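Local coordinates for sulfate transporter sulfate transporter family protein (Wolinella succinogenes, PDB 4DGF), which forms the STAS domain of a SulP-family membrane protein that probably transports sulfate or related anions, at residues V19-V24 with K120-A125; N30-F35 with V62-A67; E49-V54 with E81-I86; A72-Q77 with F103-A108; I86-G91 with R113-I118. One frame throughout, in Å; residues are numbered along the deposited sequence.

From the N terminus, the loop 19-24 meets the C-terminal helix 118-130 in contact 1, closing a loop so long that the other four contacts all fall within it. Contact 2 then joins the loops that follow strands 24-28 and 54-58. It crosses contact 3, where the entry to strand 54-58 pairs with the end of helix 67-83 and the start of strand 86-90. Contact 4 sets helix 67-83 against helix 105-109 and crosses both contact 3 and contact 5, the latter laying residues 113-118 along strand 86-90. Contacts 3 and 5 share Ile86. Together they tie the three-stranded parallel sheet to the helices on its two faces.

Contact 1: residues V19-V24 with K120-A125; sequences VVPLGV and KALAYA
Leu122 of helix 118-130 reaches over to the loop that leads into strand 24-28 and buries more surface than any other residue of this contact. Its CD2 lies 4.0 Å from CD of Pro21, the two side chains meeting at a slant, and 4.3 Å from CG1 of Val20. The other methyl, CD1, comes to 4.0 Å from the backbone O of Val19. The first torsion (chi1 -83°) sets CG anti to the carbonyl carbon, which carries both methyls from the helix flank toward the loop. About one turn further on, CB of Ala125 faces Val24 and touches both of its methyls, 4.0 Å to CG2 and 4.2 Å to CG1. This is the close-packed side: Leu122 and Ala125 are buried, resting also on Ile56 and Val54 of the central strand 54-58. Toward the solvent the contact is looser. Val19 is exposed and offers the helix its carbonyl oxygen rather than its methyls. Between Pro21 and Val24 the chain makes a type II beta turn, closed by the bond from Val24 N to Pro21 O (3.3 Å), and its corner, Leu22 and Gly23, does not touch residues 120-125. No hydrogen bond joins the two segments. Between them, the terminal helix of the STAS domain is therefore held to this loop by apolar contacts, without a directional bond.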
# COMPACT_ATOMS: atom_id res chain seq x y z
N VAL A 19 -5.52 -10.69 -11.62
CA VAL A 19 -6.88 -10.98 -11.15
C VAL A 19 -7.09 -10.38 -9.77
O VAL A 19 -6.44 -10.79 -8.79
CB VAL A 19 -7.16 -12.49 -11.12
CG1 VAL A 19 -8.49 -12.77 -10.45
CG2 VAL A 19 -7.18 -13.03 -12.55
N VAL A 20 -7.83 -9.28 -9.76
CA VAL A 20 -8.03 -8.54 -8.52
C VAL A 20 -9.33 -8.87 -7.88
O VAL A 20 -10.40 -8.63 -8.47
CB VAL A 20 -7.87 -7.01 -8.70
CG1 VAL A 20 -8.01 -6.35 -7.36
CG2 VAL A 20 -6.56 -6.66 -9.40
N PRO A 21 -9.29 -9.51 -6.72
CA PRO A 21 -10.55 -9.87 -6.11
C PRO A 21 -11.47 -8.70 -5.88
O PRO A 21 -10.98 -7.57 -5.64
CB PRO A 21 -10.15 -10.54 -4.76
CG PRO A 21 -8.66 -10.86 -4.91
CD PRO A 21 -8.13 -9.86 -5.88
N LEU A 22 -12.80 -8.93 -5.98
CA LEU A 22 -13.78 -7.95 -5.45
C LEU A 22 -13.50 -7.63 -3.96
O LEU A 22 -13.21 -8.53 -3.21
CB LEU A 22 -15.21 -8.40 -5.66
CG LEU A 22 -15.60 -8.72 -7.11
CD1 LEU A 22 -17.12 -9.03 -7.11
CD2 LEU A 22 -15.26 -7.61 -8.09
N GLY A 23 -13.60 -6.36 -3.58
CA GLY A 23 -13.33 -5.91 -2.18
C GLY A 23 -11.88 -5.52 -1.95
O GLY A 23 -11.56 -5.15 -0.85
N VAL A 24 -11.02 -5.66 -2.97
CA VAL A 24 -9.60 -5.25 -2.82
C VAL A 24 -9.48 -3.96 -3.69
O VAL A 24 -9.76 -3.96 -4.92
CB VAL A 24 -8.68 -6.34 -3.38
CG1 VAL A 24 -7.18 -5.90 -3.24
CG2 VAL A 24 -8.87 -7.64 -2.58
N LYS A 120 2.32 -11.67 -4.75
CA LYS A 120 2.24 -12.15 -3.38
C LYS A 120 1.22 -11.34 -2.62
O LYS A 120 0.54 -11.92 -1.78
CB LYS A 120 3.61 -11.95 -2.67
CG LYS A 120 4.73 -12.62 -3.41
CD LYS A 120 6.09 -12.43 -2.72
CE LYS A 120 7.07 -13.33 -3.50
NZ LYS A 120 8.43 -12.75 -3.45
N ALA A 121 1.20 -9.98 -2.81
CA ALA A 121 0.22 -9.24 -2.04
C ALA A 121 -1.22 -9.70 -2.41
O ALA A 121 -2.16 -9.69 -1.59
CB ALA A 121 0.42 -7.72 -2.21
N LEU A 122 -1.41 -9.91 -3.70
CA LEU A 122 -2.73 -10.32 -4.17
C LEU A 122 -3.16 -11.69 -3.64
O LEU A 122 -4.37 -11.91 -3.28
CB LEU A 122 -2.81 -10.40 -5.70
CG LEU A 122 -3.09 -9.02 -6.31
CD1 LEU A 122 -2.93 -9.07 -7.86
CD2 LEU A 122 -4.42 -8.33 -5.96
N ALA A 123 -2.21 -12.58 -3.66
CA ALA A 123 -2.47 -13.94 -3.05
C ALA A 123 -2.96 -13.78 -1.61
O ALA A 123 -3.90 -14.42 -1.20
CB ALA A 123 -1.22 -14.77 -3.09
N TYR A 124 -2.24 -12.97 -0.79
CA TYR A 124 -2.71 -12.68 0.53
C TYR A 124 -4.05 -11.93 0.68
O TYR A 124 -4.84 -12.21 1.57
CB TYR A 124 -1.57 -11.96 1.27
CG TYR A 124 -1.68 -11.92 2.73
CD1 TYR A 124 -1.71 -13.13 3.47
CD2 TYR A 124 -1.73 -10.72 3.44
CE1 TYR A 124 -1.78 -13.11 4.86
CE2 TYR A 124 -1.73 -10.69 4.87
CZ TYR A 124 -1.77 -11.90 5.54
OH TYR A 124 -1.84 -11.94 6.92
N ALA A 125 -4.25 -10.89 -0.10
CA ALA A 125 -5.49 -10.22 -0.19
C ALA A 125 -6.67 -11.20 -0.51
O ALA A 125 -7.70 -11.12 0.09
CB ALA A 125 -5.43 -9.15 -1.32

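Contact 2: residues N30-F35 with V62-A67; sequences NGPFFF and VPVIDA. With FMT (formic acid), chain D.
The rings of Phe33 and Phe34 meet residues 64-66 in different ways. Ile65 CD1 sits over one face of the Phe33 ring, 4.2 Å from its centroid, in a CH-pi contact. The Phe34 ring has CB of its own neighbour Pro32 over one face, 3.6 Å above the plane, and the backbone N of Asp66 in plane at its edge. Val64 CG2 approaches that ring obliquely, 3.5 Å from CZ. Here the loops leaving two adjacent parallel strands of the STAS fold run side by side, 12° apart, just before helices 35-41 and 67-83, with a single beta bridge at Phe33 and Ile65. Phe33 N bonds almost straight (178°) to Val64 O at 3.0 Å; the return bond, from Asp66 N to Phe33 O, is weak at 3.3 Å. With CG turned anti to the backbone N (chi1 -172°), the Phe33 ring leads away from the loops to Ala72 and Leu73 of helix 67-83. With an alanine here in place of Ile65, the face of the Phe33 ring loses its methyl partner, and the gap opened beside Leu73 would probably let the ring tilt. Asp66 takes the N-cap position of helix 67-83, its OD1 accepting from Gly69 N. A formate, probably from the crystallisation liquor, is bound beside the first loop by Tyr27, Arg40 and Asn30, whose backbone N gives a 2.8 Å hydrogen bond to formate O2.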
# COMPACT_ATOMS: atom_id res chain seq x y z
N ASN A 30 3.31 6.89 -8.21
CA ASN A 30 4.02 7.18 -9.43
C ASN A 30 5.57 7.38 -9.36
O ASN A 30 6.21 7.59 -10.42
CB ASN A 30 3.35 8.43 -10.04
CG ASN A 30 4.03 9.70 -9.56
OD1 ASN A 30 4.36 9.79 -8.36
ND2 ASN A 30 4.27 10.66 -10.47
N GLY A 31 6.16 7.34 -8.15
CA GLY A 31 7.63 7.61 -8.03
C GLY A 31 8.03 7.83 -6.63
O GLY A 31 7.34 7.43 -5.72
N PRO A 32 9.05 8.63 -6.37
CA PRO A 32 9.47 9.04 -5.00
C PRO A 32 8.31 9.53 -4.19
O PRO A 32 7.49 10.27 -4.74
CB PRO A 32 10.45 10.18 -5.29
CG PRO A 32 11.12 9.67 -6.51
CD PRO A 32 9.97 9.19 -7.39
N PHE A 33 8.18 9.07 -2.94
CA PHE A 33 6.97 9.41 -2.17
C PHE A 33 7.29 10.61 -1.34
O PHE A 33 7.66 10.55 -0.13
CB PHE A 33 6.63 8.15 -1.37
CG PHE A 33 5.31 8.19 -0.64
CD1 PHE A 33 4.76 6.97 -0.22
CD2 PHE A 33 4.63 9.38 -0.37
CE1 PHE A 33 3.57 6.91 0.51
CE2 PHE A 33 3.47 9.33 0.34
CZ PHE A 33 2.97 8.06 0.80
N PHE A 34 7.12 11.77 -1.99
CA PHE A 34 7.39 13.04 -1.37
C PHE A 34 6.04 13.84 -1.28
O PHE A 34 4.96 13.21 -1.25
CB PHE A 34 8.46 13.89 -2.13
CG PHE A 34 9.79 13.25 -2.31
CD1 PHE A 34 10.25 12.31 -1.36
CD2 PHE A 34 10.66 13.60 -3.44
CE1 PHE A 34 11.50 11.69 -1.56
CE2 PHE A 34 11.92 13.00 -3.55
CZ PHE A 34 12.32 12.00 -2.60
N PHE A 35 6.12 15.18 -1.31
CA PHE A 35 4.87 15.92 -0.92
C PHE A 35 3.81 15.70 -2.00
O PHE A 35 2.62 15.75 -1.69
CB PHE A 35 5.17 17.45 -0.77
CG PHE A 35 5.33 18.20 -2.06
CD1 PHE A 35 4.23 18.89 -2.62
CD2 PHE A 35 6.53 18.18 -2.79
CE1 PHE A 35 4.36 19.60 -3.84
CE2 PHE A 35 6.70 18.91 -3.99
CZ PHE A 35 5.56 19.57 -4.52
N VAL A 62 8.74 3.16 -6.11
CA VAL A 62 9.06 4.09 -5.02
C VAL A 62 10.40 3.60 -4.42
O VAL A 62 10.41 2.65 -3.59
CB VAL A 62 8.01 3.98 -3.96
CG1 VAL A 62 8.30 5.04 -2.91
CG2 VAL A 62 6.63 4.27 -4.52
N PRO A 63 11.51 4.27 -4.78
CA PRO A 63 12.71 3.95 -4.04
C PRO A 63 13.01 4.69 -2.76
O PRO A 63 13.92 4.22 -1.97
CB PRO A 63 13.84 4.19 -5.07
CG PRO A 63 13.28 5.25 -5.99
CD PRO A 63 11.75 5.25 -5.87
N VAL A 64 12.29 5.79 -2.49
CA VAL A 64 12.68 6.72 -1.48
C VAL A 64 11.35 7.33 -1.01
O VAL A 64 10.35 7.40 -1.78
CB VAL A 64 13.65 7.90 -2.01
CG1 VAL A 64 15.03 7.34 -2.34
CG2 VAL A 64 13.07 8.62 -3.18
N ILE A 65 11.32 7.69 0.24
CA ILE A 65 10.21 8.41 0.88
C ILE A 65 10.84 9.45 1.86
O ILE A 65 11.83 9.11 2.60
CB ILE A 65 9.33 7.36 1.58
CG1 ILE A 65 8.10 7.99 2.29
CG2 ILE A 65 10.23 6.59 2.55
CD1 ILE A 65 7.16 6.92 2.69
N ASP A 66 10.27 10.69 1.89
CA ASP A 66 10.85 11.61 2.86
C ASP A 66 9.93 11.75 4.10
O ASP A 66 8.99 10.92 4.29
CB ASP A 66 11.00 12.94 2.16
CG ASP A 66 9.68 13.72 2.02
OD1 ASP A 66 8.60 13.07 1.90
OD2 ASP A 66 9.69 15.00 1.88
N ALA A 67 10.17 12.77 4.93
CA ALA A 67 9.38 12.85 6.14
C ALA A 67 7.86 13.15 5.82
O ALA A 67 6.97 12.72 6.56
CB ALA A 67 9.95 13.93 7.04
C FMT D . 0.27 8.52 -7.01
O1 FMT D . -0.29 9.40 -6.33
O2 FMT D . 1.42 8.88 -7.48

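Contact 3: residues E49-V54 with E81-I86; sequences EETPKV and EKRGTI
Thr85 points its hydroxyl across to the 49-54 segment, where OG1 donates to the backbone O of Pro52 at 3.0 Å, lying in the carbonyl plane. Its first torsion (chi1 -63°) puts OG1 anti to the carbonyl carbon and CG2 anti to the backbone N, so that the methyl also leans toward Pro52 O. Thr51 has the same rotamer, but here the methyl does the touching: CG2 is 3.2 Å from Thr85 OG1 and 3.7 Å from CB of Arg83. The Thr51 and Arg83 side chains are roughly perpendicular. Beyond CB the arginine chain bends sharply (chi2 -92°), and its guanidinium is engaged in a salt bridge with Asp46. The contact marks the end of helix 67-83, where Gly84, at positive phi, closes a Schellman motif, and the start of the parallel pairing of strands 54-58 and 86-90 in the alpha/beta STAS fold. There Ile86 N bonds to Lys53 O at 2.9 Å, coming from above the carbonyl plane (36° out of it). The same oxygen also accepts a hydrogen bond from a water, 2.7 Å from Lys53 O, which donates to Gly84 O as well, bridging the two segments. Val54 and Ile86 send their side chains to the same face of the sheet, both touching Leu128 of helix 118-130. Val54 CA approaches Ile86 O to 3.3 Å in a CA-H...O contact.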
# COMPACT_ATOMS: atom_id res chain seq x y z
N GLU A 49 -16.75 5.23 -1.61
CA GLU A 49 -18.10 5.03 -1.04
C GLU A 49 -18.23 3.61 -0.43
O GLU A 49 -18.70 3.46 0.70
CB GLU A 49 -19.20 5.30 -2.08
N GLU A 50 -17.81 2.59 -1.18
CA GLU A 50 -17.82 1.21 -0.69
C GLU A 50 -16.44 0.80 -0.12
O GLU A 50 -15.58 0.31 -0.84
CB GLU A 50 -18.26 0.22 -1.78
CG GLU A 50 -18.28 -1.23 -1.32
CD GLU A 50 -19.05 -2.15 -2.26
OE1 GLU A 50 -20.30 -2.06 -2.31
OE2 GLU A 50 -18.40 -2.96 -2.95
N THR A 51 -16.28 0.96 1.19
CA THR A 51 -14.95 0.76 1.81
C THR A 51 -14.40 -0.63 1.51
O THR A 51 -15.10 -1.64 1.68
CB THR A 51 -15.02 1.02 3.33
OG1 THR A 51 -15.61 2.31 3.57
CG2 THR A 51 -13.62 0.99 3.94
N PRO A 52 -13.17 -0.67 0.94
CA PRO A 52 -12.53 -1.92 0.57
C PRO A 52 -12.20 -2.77 1.84
O PRO A 52 -11.91 -2.24 2.88
CB PRO A 52 -11.25 -1.47 -0.15
CG PRO A 52 -11.07 -0.03 0.18
CD PRO A 52 -12.47 0.51 0.40
N LYS A 53 -12.18 -4.09 1.70
CA LYS A 53 -11.77 -4.96 2.78
C LYS A 53 -10.24 -4.90 2.88
O LYS A 53 -9.65 -5.08 4.00
CB LYS A 53 -12.17 -6.40 2.46
CG LYS A 53 -13.67 -6.59 2.20
CD LYS A 53 -13.93 -8.06 1.90
CE LYS A 53 -15.30 -8.31 1.27
NZ LYS A 53 -16.36 -7.91 2.23
N VAL A 54 -9.61 -4.75 1.69
CA VAL A 54 -8.09 -4.80 1.60
C VAL A 54 -7.70 -3.67 0.65
O VAL A 54 -8.36 -3.49 -0.37
CB VAL A 54 -7.58 -6.11 1.02
CG1 VAL A 54 -6.05 -6.19 0.97
CG2 VAL A 54 -8.10 -7.36 1.80
N GLU A 81 -7.21 1.62 9.59
CA GLU A 81 -7.64 0.98 10.82
C GLU A 81 -8.96 1.51 11.30
O GLU A 81 -9.78 0.68 11.75
CB GLU A 81 -6.67 1.27 11.96
CG GLU A 81 -5.28 0.81 11.71
CD GLU A 81 -4.48 0.97 13.02
OE1 GLU A 81 -4.05 -0.08 13.59
OE2 GLU A 81 -4.32 2.15 13.48
N LYS A 82 -9.20 2.83 11.18
CA LYS A 82 -10.52 3.38 11.50
C LYS A 82 -11.65 2.83 10.67
O LYS A 82 -12.81 2.90 11.09
CB LYS A 82 -10.57 4.92 11.39
CG LYS A 82 -9.74 5.61 12.50
CD LYS A 82 -9.69 7.13 12.45
CE LYS A 82 -8.90 7.76 13.61
NZ LYS A 82 -8.84 9.26 13.36
N ARG A 83 -11.35 2.40 9.45
CA ARG A 83 -12.39 1.80 8.56
C ARG A 83 -12.42 0.29 8.54
O ARG A 83 -13.25 -0.27 7.80
CB ARG A 83 -12.15 2.26 7.13
CG ARG A 83 -12.30 3.77 6.94
CD ARG A 83 -13.71 4.12 6.53
NE ARG A 83 -13.83 5.54 6.26
CZ ARG A 83 -14.09 6.45 7.22
NH1 ARG A 83 -14.22 6.06 8.48
NH2 ARG A 83 -14.21 7.74 6.91
N GLY A 84 -11.55 -0.38 9.32
CA GLY A 84 -11.45 -1.86 9.34
C GLY A 84 -10.97 -2.40 7.98
O GLY A 84 -11.36 -3.57 7.52
N THR A 85 -10.23 -1.54 7.26
CA THR A 85 -9.57 -1.94 6.02
C THR A 85 -8.18 -2.46 6.32
O THR A 85 -7.47 -1.81 7.07
CB THR A 85 -9.40 -0.69 5.08
OG1 THR A 85 -10.74 -0.23 4.74
CG2 THR A 85 -8.63 -1.08 3.78
N ILE A 86 -7.79 -3.56 5.69
CA ILE A 86 -6.43 -4.06 5.88
C ILE A 86 -5.51 -3.44 4.79
O ILE A 86 -5.70 -3.69 3.61
CB ILE A 86 -6.41 -5.60 5.79
CG1 ILE A 86 -7.21 -6.18 6.98
CG2 ILE A 86 -4.96 -6.08 5.83
CD1 ILE A 86 -7.56 -7.68 6.91
O HOH W 1 -11.09 -5.90 6.17

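Contact 4: residues A72-Q77 with F103-A108; sequences ALWEFQ and FGFIEA
A T-shaped aromatic pair, Trp74 with Phe105, joins the long helix 67-83 to the short helix 105-109 of the STAS domain. Phe105 turns its edge to the indole: the ring planes stand at 89°, and CD1 lies over the six-membered ring, 3.8 Å from Trp74 CE3. Phe105 is extended at its first torsion (chi1 -172°, CG opposite the backbone N), which carries the ring across to helix 67-83. There Leu73 covers one face, its CG 4.0 Å from the ring centroid, while Gln77 CB meets the ring edge in plane, 3.8 Å from CZ. The indole reaches back in the opposite direction. CB of Ala108 sits near its plane, at the edge, 3.4 Å from CZ3, a snug fit. The polar end of the indole is served by water: NE1 donates at 3.0 Å to a molecule that in turn donates to Phe103 O at 2.9 Å, so one water spans the two segments. Gly104 leaves helix 94-103 through a Schellman motif and is also the N-cap of the next helix. Phe105 touches Leu89 of the sheet, and Phe76 touches Leu87, so this is the layer of helices over one face of a parallel sheet, as is typical of the alpha/beta STAS fold.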
# COMPACT_ATOMS: atom_id res chain seq x y z
N ALA A 72 2.32 11.05 5.56
CA ALA A 72 1.10 10.72 4.84
C ALA A 72 0.83 9.20 4.94
O ALA A 72 -0.38 8.77 5.07
CB ALA A 72 1.30 11.12 3.39
N LEU A 73 1.89 8.38 4.86
CA LEU A 73 1.71 6.93 4.88
C LEU A 73 1.22 6.49 6.29
O LEU A 73 0.31 5.66 6.35
CB LEU A 73 2.99 6.27 4.42
CG LEU A 73 3.03 4.77 4.56
CD1 LEU A 73 1.99 4.13 3.62
CD2 LEU A 73 4.44 4.27 4.12
N TRP A 74 1.68 7.12 7.36
CA TRP A 74 1.22 6.81 8.72
C TRP A 74 -0.24 7.19 8.85
O TRP A 74 -1.07 6.40 9.45
CB TRP A 74 1.87 7.69 9.83
CG TRP A 74 3.19 7.19 10.29
CD1 TRP A 74 4.45 7.77 10.12
CD2 TRP A 74 3.45 6.00 11.07
NE1 TRP A 74 5.41 7.04 10.74
CE2 TRP A 74 4.91 5.97 11.29
CE3 TRP A 74 2.65 4.99 11.62
CZ2 TRP A 74 5.55 4.95 12.04
CZ3 TRP A 74 3.30 3.97 12.32
CH2 TRP A 74 4.72 3.96 12.53
N GLU A 75 -0.60 8.38 8.36
CA GLU A 75 -1.99 8.79 8.54
C GLU A 75 -2.90 7.94 7.63
O GLU A 75 -4.05 7.72 7.95
CB GLU A 75 -2.17 10.29 8.31
CG GLU A 75 -2.33 10.65 6.87
CD GLU A 75 -2.80 12.09 6.64
OE1 GLU A 75 -3.83 12.50 7.27
OE2 GLU A 75 -2.14 12.80 5.80
N PHE A 76 -2.38 7.41 6.52
CA PHE A 76 -3.19 6.58 5.71
C PHE A 76 -3.46 5.24 6.41
O PHE A 76 -4.60 4.71 6.34
CB PHE A 76 -2.55 6.35 4.33
CG PHE A 76 -3.46 5.60 3.41
CD1 PHE A 76 -4.58 6.18 2.89
CD2 PHE A 76 -3.19 4.28 3.10
CE1 PHE A 76 -5.45 5.46 2.07
CE2 PHE A 76 -4.05 3.54 2.28
CZ PHE A 76 -5.20 4.13 1.81
N GLN A 77 -2.42 4.68 7.02
CA GLN A 77 -2.60 3.43 7.76
C GLN A 77 -3.60 3.60 8.93
O GLN A 77 -4.40 2.73 9.15
CB GLN A 77 -1.18 2.97 8.18
CG GLN A 77 -1.09 1.63 8.83
CD GLN A 77 -1.32 1.65 10.29
OE1 GLN A 77 -0.90 2.57 10.98
NE2 GLN A 77 -1.92 0.54 10.82
N PHE A 103 12.01 4.24 10.07
CA PHE A 103 10.95 5.09 10.53
C PHE A 103 10.00 4.40 11.54
O PHE A 103 9.21 5.06 12.16
CB PHE A 103 10.06 5.59 9.34
CG PHE A 103 10.67 6.74 8.51
CD1 PHE A 103 10.97 7.96 9.10
CD2 PHE A 103 10.84 6.60 7.13
CE1 PHE A 103 11.43 9.04 8.32
CE2 PHE A 103 11.27 7.68 6.36
CZ PHE A 103 11.62 8.90 6.98
N GLY A 104 10.04 3.09 11.65
CA GLY A 104 9.18 2.38 12.59
C GLY A 104 7.88 1.84 12.02
O GLY A 104 7.01 1.31 12.74
N PHE A 105 7.74 2.03 10.70
CA PHE A 105 6.47 1.73 10.08
C PHE A 105 6.28 0.21 9.88
O PHE A 105 5.14 -0.27 10.03
CB PHE A 105 6.36 2.41 8.68
CG PHE A 105 4.99 2.27 8.09
CD1 PHE A 105 3.96 2.88 8.76
CD2 PHE A 105 4.72 1.60 6.90
CE1 PHE A 105 2.67 2.84 8.24
CE2 PHE A 105 3.40 1.51 6.39
CZ PHE A 105 2.38 2.12 7.13
N ILE A 106 7.35 -0.51 9.58
CA ILE A 106 7.29 -1.99 9.39
C ILE A 106 6.76 -2.64 10.69
O ILE A 106 5.83 -3.47 10.62
CB ILE A 106 8.60 -2.63 8.97
CG1 ILE A 106 9.12 -2.03 7.65
CG2 ILE A 106 8.47 -4.17 8.95
CD1 ILE A 106 8.26 -2.32 6.37
N GLU A 107 7.29 -2.27 11.84
CA GLU A 107 6.83 -2.94 13.09
C GLU A 107 5.42 -2.50 13.40
O GLU A 107 4.66 -3.26 14.02
CB GLU A 107 7.77 -2.69 14.26
CG GLU A 107 9.21 -3.12 14.02
CD GLU A 107 10.07 -3.24 15.28
OE1 GLU A 107 10.12 -2.30 16.11
OE2 GLU A 107 10.74 -4.29 15.41
N ALA A 108 5.02 -1.31 12.94
CA ALA A 108 3.63 -0.84 13.25
C ALA A 108 2.59 -1.50 12.37
O ALA A 108 1.46 -1.83 12.81
CB ALA A 108 3.51 0.67 13.15
O HOH W 2 8.20 7.75 11.56

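Contact 5: residues I86-G91 with R113-I118; sequences ILLLSG and RVFDHI
Arg113 lays its guanidinium against Ile86, whose CG2 stands 3.5 Å above one face, the isoleucine side chain lying athwart the arginine. A bend at chi2 (-89°) folds the arginine back along the strand, bringing its CD to 3.7 Å from Leu88 CD2, again nearly at right angles. NH1 then donates to a lone pair of Leu87 O at 3.2 Å, and a water in the guanidinium plane links NH1 to Leu87 N. A leucine in place of Arg113 would probably leave Leu87 O without this donor and the bridging water without one of its anchors. Residues 113-116 run parallel to strand 86-90, along the edge away from strand 54-58, and continue the sheet of the STAS fold with a single beta bridge between Leu89 and Val114. Leu89 N bonds to Arg113 O at 2.9 Å, and Phe115 N to Leu89 O at 2.8 Å. Side chains alternate about this pairing: Leu89 CD1 and Val114 CG2 are 4.1 Å apart, their side chains running alongside each other in the same direction, whereas Phe115 and Leu88 turn to helix 118-130. The Phe115 ring meets Leu89 O with its edge, CD2 being 3.4 Å from that oxygen. His117 caps the helix, its ND1 bonded to Asp119 N.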
# COMPACT_ATOMS: atom_id res chain seq x y z
N ILE A 86 -7.79 -3.56 5.69
CA ILE A 86 -6.43 -4.06 5.88
C ILE A 86 -5.51 -3.44 4.79
O ILE A 86 -5.70 -3.69 3.61
CB ILE A 86 -6.41 -5.60 5.79
CG1 ILE A 86 -7.21 -6.18 6.98
CG2 ILE A 86 -4.96 -6.08 5.83
CD1 ILE A 86 -7.56 -7.68 6.91
N LEU A 87 -4.48 -2.72 5.21
CA LEU A 87 -3.46 -2.18 4.31
C LEU A 87 -2.34 -3.22 4.06
O LEU A 87 -1.84 -3.79 5.00
CB LEU A 87 -2.86 -0.91 4.95
CG LEU A 87 -1.89 -0.11 4.07
CD1 LEU A 87 -2.54 0.28 2.74
CD2 LEU A 87 -1.36 1.15 4.81
N LEU A 88 -2.02 -3.45 2.78
CA LEU A 88 -0.86 -4.25 2.34
C LEU A 88 0.06 -3.28 1.49
O LEU A 88 -0.41 -2.39 0.80
CB LEU A 88 -1.24 -5.43 1.46
CG LEU A 88 -2.34 -6.35 2.07
CD1 LEU A 88 -2.67 -7.49 1.10
CD2 LEU A 88 -1.92 -6.93 3.45
N LEU A 89 1.34 -3.48 1.62
CA LEU A 89 2.28 -2.83 0.65
C LEU A 89 2.83 -3.86 -0.27
O LEU A 89 3.19 -4.95 0.19
CB LEU A 89 3.48 -2.18 1.38
CG LEU A 89 3.12 -1.51 2.66
CD1 LEU A 89 4.47 -1.01 3.20
CD2 LEU A 89 2.18 -0.31 2.38
N SER A 90 2.91 -3.58 -1.58
CA SER A 90 3.55 -4.53 -2.47
C SER A 90 4.68 -3.79 -3.17
O SER A 90 4.71 -2.53 -3.17
CB SER A 90 2.59 -5.09 -3.54
OG SER A 90 2.11 -4.09 -4.40
N GLY A 91 5.55 -4.58 -3.79
CA GLY A 91 6.66 -4.07 -4.61
C GLY A 91 7.68 -3.28 -3.76
O GLY A 91 8.34 -2.38 -4.27
N ARG A 113 2.38 -7.97 6.31
CA ARG A 113 1.63 -7.09 5.36
C ARG A 113 2.48 -6.43 4.24
O ARG A 113 1.92 -5.64 3.44
CB ARG A 113 0.98 -5.96 6.12
CG ARG A 113 0.17 -6.35 7.39
CD ARG A 113 -1.24 -6.65 7.08
NE ARG A 113 -2.09 -6.65 8.27
CZ ARG A 113 -2.73 -5.57 8.72
NH1 ARG A 113 -2.66 -4.38 8.03
NH2 ARG A 113 -3.52 -5.69 9.76
N VAL A 114 3.80 -6.77 4.17
CA VAL A 114 4.71 -6.06 3.31
C VAL A 114 5.25 -7.12 2.34
O VAL A 114 5.81 -8.18 2.80
CB VAL A 114 5.87 -5.42 4.15
CG1 VAL A 114 6.79 -4.65 3.23
CG2 VAL A 114 5.21 -4.48 5.18
N PHE A 115 5.13 -6.85 1.03
CA PHE A 115 5.53 -7.76 -0.02
C PHE A 115 6.45 -7.17 -1.06
O PHE A 115 6.38 -5.97 -1.30
CB PHE A 115 4.31 -8.26 -0.79
CG PHE A 115 3.28 -8.93 0.15
CD1 PHE A 115 3.32 -10.32 0.36
CD2 PHE A 115 2.40 -8.15 0.86
CE1 PHE A 115 2.42 -10.91 1.27
CE2 PHE A 115 1.54 -8.76 1.77
CZ PHE A 115 1.53 -10.12 1.95
N ASP A 116 7.27 -8.03 -1.72
CA ASP A 116 8.13 -7.48 -2.68
C ASP A 116 7.56 -7.53 -4.08
O ASP A 116 8.26 -7.11 -5.04
CB ASP A 116 9.52 -8.13 -2.66
CG ASP A 116 9.47 -9.61 -2.95
OD1 ASP A 116 8.48 -10.09 -3.52
OD2 ASP A 116 10.45 -10.35 -2.63
N HIS A 117 6.33 -8.01 -4.17
CA HIS A 117 5.73 -8.27 -5.48
C HIS A 117 4.23 -8.29 -5.33
O HIS A 117 3.65 -8.90 -4.39
CB HIS A 117 6.17 -9.63 -6.08
CG HIS A 117 5.97 -9.69 -7.62
ND1 HIS A 117 4.79 -10.01 -8.24
CD2 HIS A 117 6.86 -9.38 -8.65
CE1 HIS A 117 4.93 -9.90 -9.58
NE2 HIS A 117 6.17 -9.51 -9.84
N ILE A 118 3.57 -7.73 -6.37
CA ILE A 118 2.12 -7.61 -6.42
C ILE A 118 1.43 -9.00 -6.40
O ILE A 118 0.37 -9.21 -5.74
CB ILE A 118 1.65 -6.78 -7.65
CG1 ILE A 118 0.14 -6.50 -7.61
CG2 ILE A 118 2.04 -7.42 -9.01
CD1 ILE A 118 -0.36 -5.96 -6.27
O HOH W 3 -4.43 -1.81 8.16